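Local coordinates for protein putative O-acetylhomoserine (Thiol)-lyase (Campylobacter jejuni, PDB 4OC9) that probably uses pyridoxal 5'-phosphate to exchange the acetate of O-acetylhomoserine for a sulfur nucleophile, at residues L228-D233 with L255-I260. Sequence-based numbering, arbitrary orientation.
Sequences LLKNND and LPIFSI
Leu229 and Ile257 point at each other and run past one another in opposite directions, their branched chains interleaved in a small apolar seam. The CB of Leu229 lies 4.1 Å from Ile257 CD1, while Leu229 CD1 reaches on past the isoleucine to end 3.9 Å from Phe258 CB. That methyl sits near the plane of the phenyl ring, at its edge, so the two meet without stacking over a ring face. In Ile257, CG1 stands between the backbone N and the carbonyl carbon (chi1 71°) and the chain then extends, carrying CD1 across to the other segment. There Ile257 CD1 lies 4.0 Å from Lys230 CG. Lysine suits this partly exposed border because its CG can rest against the isoleucine methyl while the extended chain carries NZ on to its hydrogen bond with Leu253 O. Leucine and isoleucine suit the buried middle, filling it without polar atoms that would need partners.

The two segments share no direct hydrogen bond, but Asn226 bridges them. This residue of helix 225-229 accepts from Ile257 N through OD1 and donates to Leu255 O through ND2, joining that helix to the start of helix 257-270. Helix 225-229 ends here in a type II beta turn from Leu229 to Asn232, and ND2 of Asn232 donates to Leu228 O over 2.8 Å, the acceptor lying close to the plane of the Asn232 amide. Helix 257-270 is just beginning, with Pro256 at its N-cap position and Ile260 N bonded to Pro256 O. Val177 of strand 177-181 backs Leu229, and Glu221 of strand 217-221 is hydrogen-bonded to Ser259 OG. The end of helix 225-229 thus packs on the first turn of helix 257-270 beside the seven-stranded mixed sheet of the large domain, as in fold-type I pyridoxal-phosphate enzymes.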
ATOM      1  N   LEU D 228     -36.884   8.444 -14.024  1.00 22.94           N
ATOM      2  CA  LEU D 228     -37.385   9.242 -12.890  1.00 23.78           C
ATOM      3  C   LEU D 228     -36.812  10.652 -12.792  1.00 24.81           C
ATOM      4  O   LEU D 228     -37.465  11.561 -12.269  1.00 30.26           O
ATOM      5  CB  LEU D 228     -37.080   8.496 -11.578  1.00 24.24           C
ATOM      6  CG  LEU D 228     -37.480   9.148 -10.247  1.00 24.90           C
ATOM      7  CD1 LEU D 228     -38.978   9.452 -10.189  1.00 26.64           C
ATOM      8  CD2 LEU D 228     -37.101   8.251  -9.082  1.00 25.60           C
ATOM      9  N   LEU D 229     -35.578  10.844 -13.251  1.00 25.05           N
ATOM     10  CA  LEU D 229     -34.927  12.165 -13.187  1.00 21.24           C
ATOM     11  C   LEU D 229     -35.205  13.045 -14.386  1.00 22.46           C
ATOM     12  O   LEU D 229     -35.401  14.256 -14.241  1.00 20.88           O
ATOM     13  CB  LEU D 229     -33.415  12.023 -12.978  1.00 21.01           C
ATOM     14  CG  LEU D 229     -32.973  11.429 -11.636  1.00 20.13           C
ATOM     15  CD1 LEU D 229     -31.470  11.212 -11.602  1.00 19.13           C
ATOM     16  CD2 LEU D 229     -33.407  12.325 -10.476  1.00 19.62           C
ATOM     17  N   LYS D 230     -35.179  12.454 -15.572  1.00 24.00           N
ATOM     18  CA  LYS D 230     -35.441  13.214 -16.785  1.00 27.38           C
ATOM     19  C   LYS D 230     -36.900  13.657 -16.863  1.00 30.16           C
ATOM     20  O   LYS D 230     -37.802  12.889 -16.563  1.00 31.51           O
ATOM     21  CB  LYS D 230     -35.057  12.412 -18.040  1.00 26.85           C
ATOM     22  CG  LYS D 230     -33.564  12.252 -18.265  1.00 27.55           C
ATOM     23  CD  LYS D 230     -33.323  11.442 -19.518  1.00 27.55           C
ATOM     24  CE  LYS D 230     -31.852  11.338 -19.839  1.00 32.83           C
ATOM     25  NZ  LYS D 230     -31.538  10.456 -20.993  1.00 34.90           N
ATOM     26  N   ASN D 231     -37.107  14.897 -17.286  1.00 34.53           N
ATOM     27  CA  ASN D 231     -38.447  15.475 -17.432  1.00 38.85           C
ATOM     28  C   ASN D 231     -39.266  15.385 -16.160  1.00 34.17           C
ATOM     29  O   ASN D 231     -40.442  15.082 -16.199  1.00 32.88           O
ATOM     30  CB  ASN D 231     -39.197  14.791 -18.573  1.00 39.05           C
ATOM     31  CG  ASN D 231     -38.471  14.912 -19.894  1.00 42.56           C
ATOM     32  OD1 ASN D 231     -37.760  15.889 -20.148  1.00 47.31           O
ATOM     33  ND2 ASN D 231     -38.684  13.938 -20.766  1.00 48.74           N
ATOM     34  N   ASN D 232     -38.629  15.674 -15.039  1.00 31.95           N
ATOM     35  CA  ASN D 232     -39.295  15.644 -13.760  1.00 30.22           C
ATOM     36  C   ASN D 232     -39.029  17.008 -13.146  1.00 31.54           C
ATOM     37  O   ASN D 232     -37.888  17.359 -12.835  1.00 35.21           O
ATOM     38  CB  ASN D 232     -38.777  14.473 -12.920  1.00 31.76           C
ATOM     39  CG  ASN D 232     -39.402  14.402 -11.535  1.00 28.46           C
ATOM     40  OD1 ASN D 232     -39.907  15.382 -11.009  1.00 33.52           O
ATOM     41  ND2 ASN D 232     -39.295  13.247 -10.915  1.00 31.08           N
ATOM     42  N   ASP D 233     -40.101  17.784 -13.019  1.00 30.75           N
ATOM     43  CA  ASP D 233     -40.065  19.140 -12.470  1.00 35.49           C
ATOM     44  C   ASP D 233     -39.459  19.223 -11.074  1.00 32.54           C
ATOM     45  O   ASP D 233     -39.069  20.295 -10.611  1.00 29.74           O
ATOM     46  CB  ASP D 233     -41.490  19.713 -12.381  1.00 42.33           C
ATOM     47  CG  ASP D 233     -42.166  19.873 -13.735  1.00 52.98           C
ATOM     48  OD1 ASP D 233     -41.502  19.668 -14.784  1.00 60.64           O
ATOM     49  OD2 ASP D 233     -43.373  20.229 -13.733  1.00 52.54           O
ATOM     50  N   LEU D 255     -26.756   8.202 -20.608  1.00 41.61           N
ATOM     51  CA  LEU D 255     -25.846   7.698 -19.576  1.00 35.97           C
ATOM     52  C   LEU D 255     -26.513   7.830 -18.232  1.00 28.39           C
ATOM     53  O   LEU D 255     -27.432   8.609 -18.094  1.00 28.17           O
ATOM     54  CB  LEU D 255     -24.593   8.577 -19.509  1.00 31.49           C
ATOM     55  CG  LEU D 255     -23.651   8.686 -20.689  1.00 33.41           C
ATOM     56  CD1 LEU D 255     -22.596   9.735 -20.382  1.00 34.37           C
ATOM     57  CD2 LEU D 255     -23.019   7.337 -21.001  1.00 34.26           C
ATOM     58  N   PRO D 256     -26.041   7.083 -17.231  1.00 25.55           N
ATOM     59  CA  PRO D 256     -26.657   7.211 -15.909  1.00 25.09           C
ATOM     60  C   PRO D 256     -26.323   8.613 -15.434  1.00 24.05           C
ATOM     61  O   PRO D 256     -25.245   8.848 -14.881  1.00 24.13           O
ATOM     62  CB  PRO D 256     -25.957   6.127 -15.080  1.00 25.63           C
ATOM     63  CG  PRO D 256     -24.680   5.860 -15.800  1.00 25.43           C
ATOM     64  CD  PRO D 256     -24.972   6.074 -17.254  1.00 24.79           C
ATOM     65  N   ILE D 257     -27.256   9.534 -15.630  1.00 21.92           N
ATOM     66  CA  ILE D 257     -27.024  10.935 -15.270  1.00 23.07           C
ATOM     67  C   ILE D 257     -26.816  11.233 -13.792  1.00 19.97           C
ATOM     68  O   ILE D 257     -26.149  12.197 -13.452  1.00 15.33           O
ATOM     69  CB  ILE D 257     -28.086  11.876 -15.885  1.00 26.97           C
ATOM     70  CG1 ILE D 257     -29.449  11.709 -15.227  1.00 28.80           C
ATOM     71  CG2 ILE D 257     -28.155  11.653 -17.396  1.00 27.87           C
ATOM     72  CD1 ILE D 257     -30.490  12.663 -15.784  1.00 31.14           C
ATOM     73  N   PHE D 258     -27.375  10.398 -12.917  1.00 19.60           N
ATOM     74  CA  PHE D 258     -27.208  10.610 -11.473  1.00 17.41           C
ATOM     75  C   PHE D 258     -25.717  10.428 -11.147  1.00 15.79           C
ATOM     76  O   PHE D 258     -25.096  11.286 -10.508  1.00 13.23           O
ATOM     77  CB  PHE D 258     -28.063   9.642 -10.663  1.00 15.54           C
ATOM     78  CG  PHE D 258     -27.865   9.754  -9.176  1.00 14.96           C
ATOM     79  CD1 PHE D 258     -26.819   9.049  -8.537  1.00 14.38           C
ATOM     80  CD2 PHE D 258     -28.731  10.484  -8.399  1.00 14.00           C
ATOM     81  CE1 PHE D 258     -26.653   9.111  -7.160  1.00 13.42           C
ATOM     82  CE2 PHE D 258     -28.562  10.560  -7.014  1.00 13.57           C
ATOM     83  CZ  PHE D 258     -27.521   9.870  -6.399  1.00 12.95           C
ATOM     84  N   SER D 259     -25.157   9.320 -11.627  1.00 15.37           N
ATOM     85  CA  SER D 259     -23.746   9.008 -11.402  1.00 16.76           C
ATOM     86  C   SER D 259     -22.843  10.031 -12.120  1.00 18.64           C
ATOM     87  O   SER D 259     -21.810  10.445 -11.584  1.00 18.06           O
ATOM     88  CB  SER D 259     -23.424   7.578 -11.841  1.00 16.65           C
ATOM     89  OG  SER D 259     -24.146   6.643 -11.051  1.00 17.69           O
ATOM     90  N   ILE D 260     -23.237  10.424 -13.327  1.00 19.21           N
ATOM     91  CA  ILE D 260     -22.457  11.400 -14.080  1.00 21.35           C
ATOM     92  C   ILE D 260     -22.333  12.687 -13.309  1.00 20.72           C
ATOM     93  O   ILE D 260     -21.248  13.256 -13.229  1.00 23.92           O
ATOM     94  CB  ILE D 260     -23.065  11.700 -15.466  1.00 22.09           C
ATOM     95  CG1 ILE D 260     -22.933  10.488 -16.398  1.00 25.00           C
ATOM     96  CG2 ILE D 260     -22.381  12.879 -16.125  1.00 24.49           C
ATOM     97  CD1 ILE D 260     -21.511   9.988 -16.663  1.00 26.17           C
TER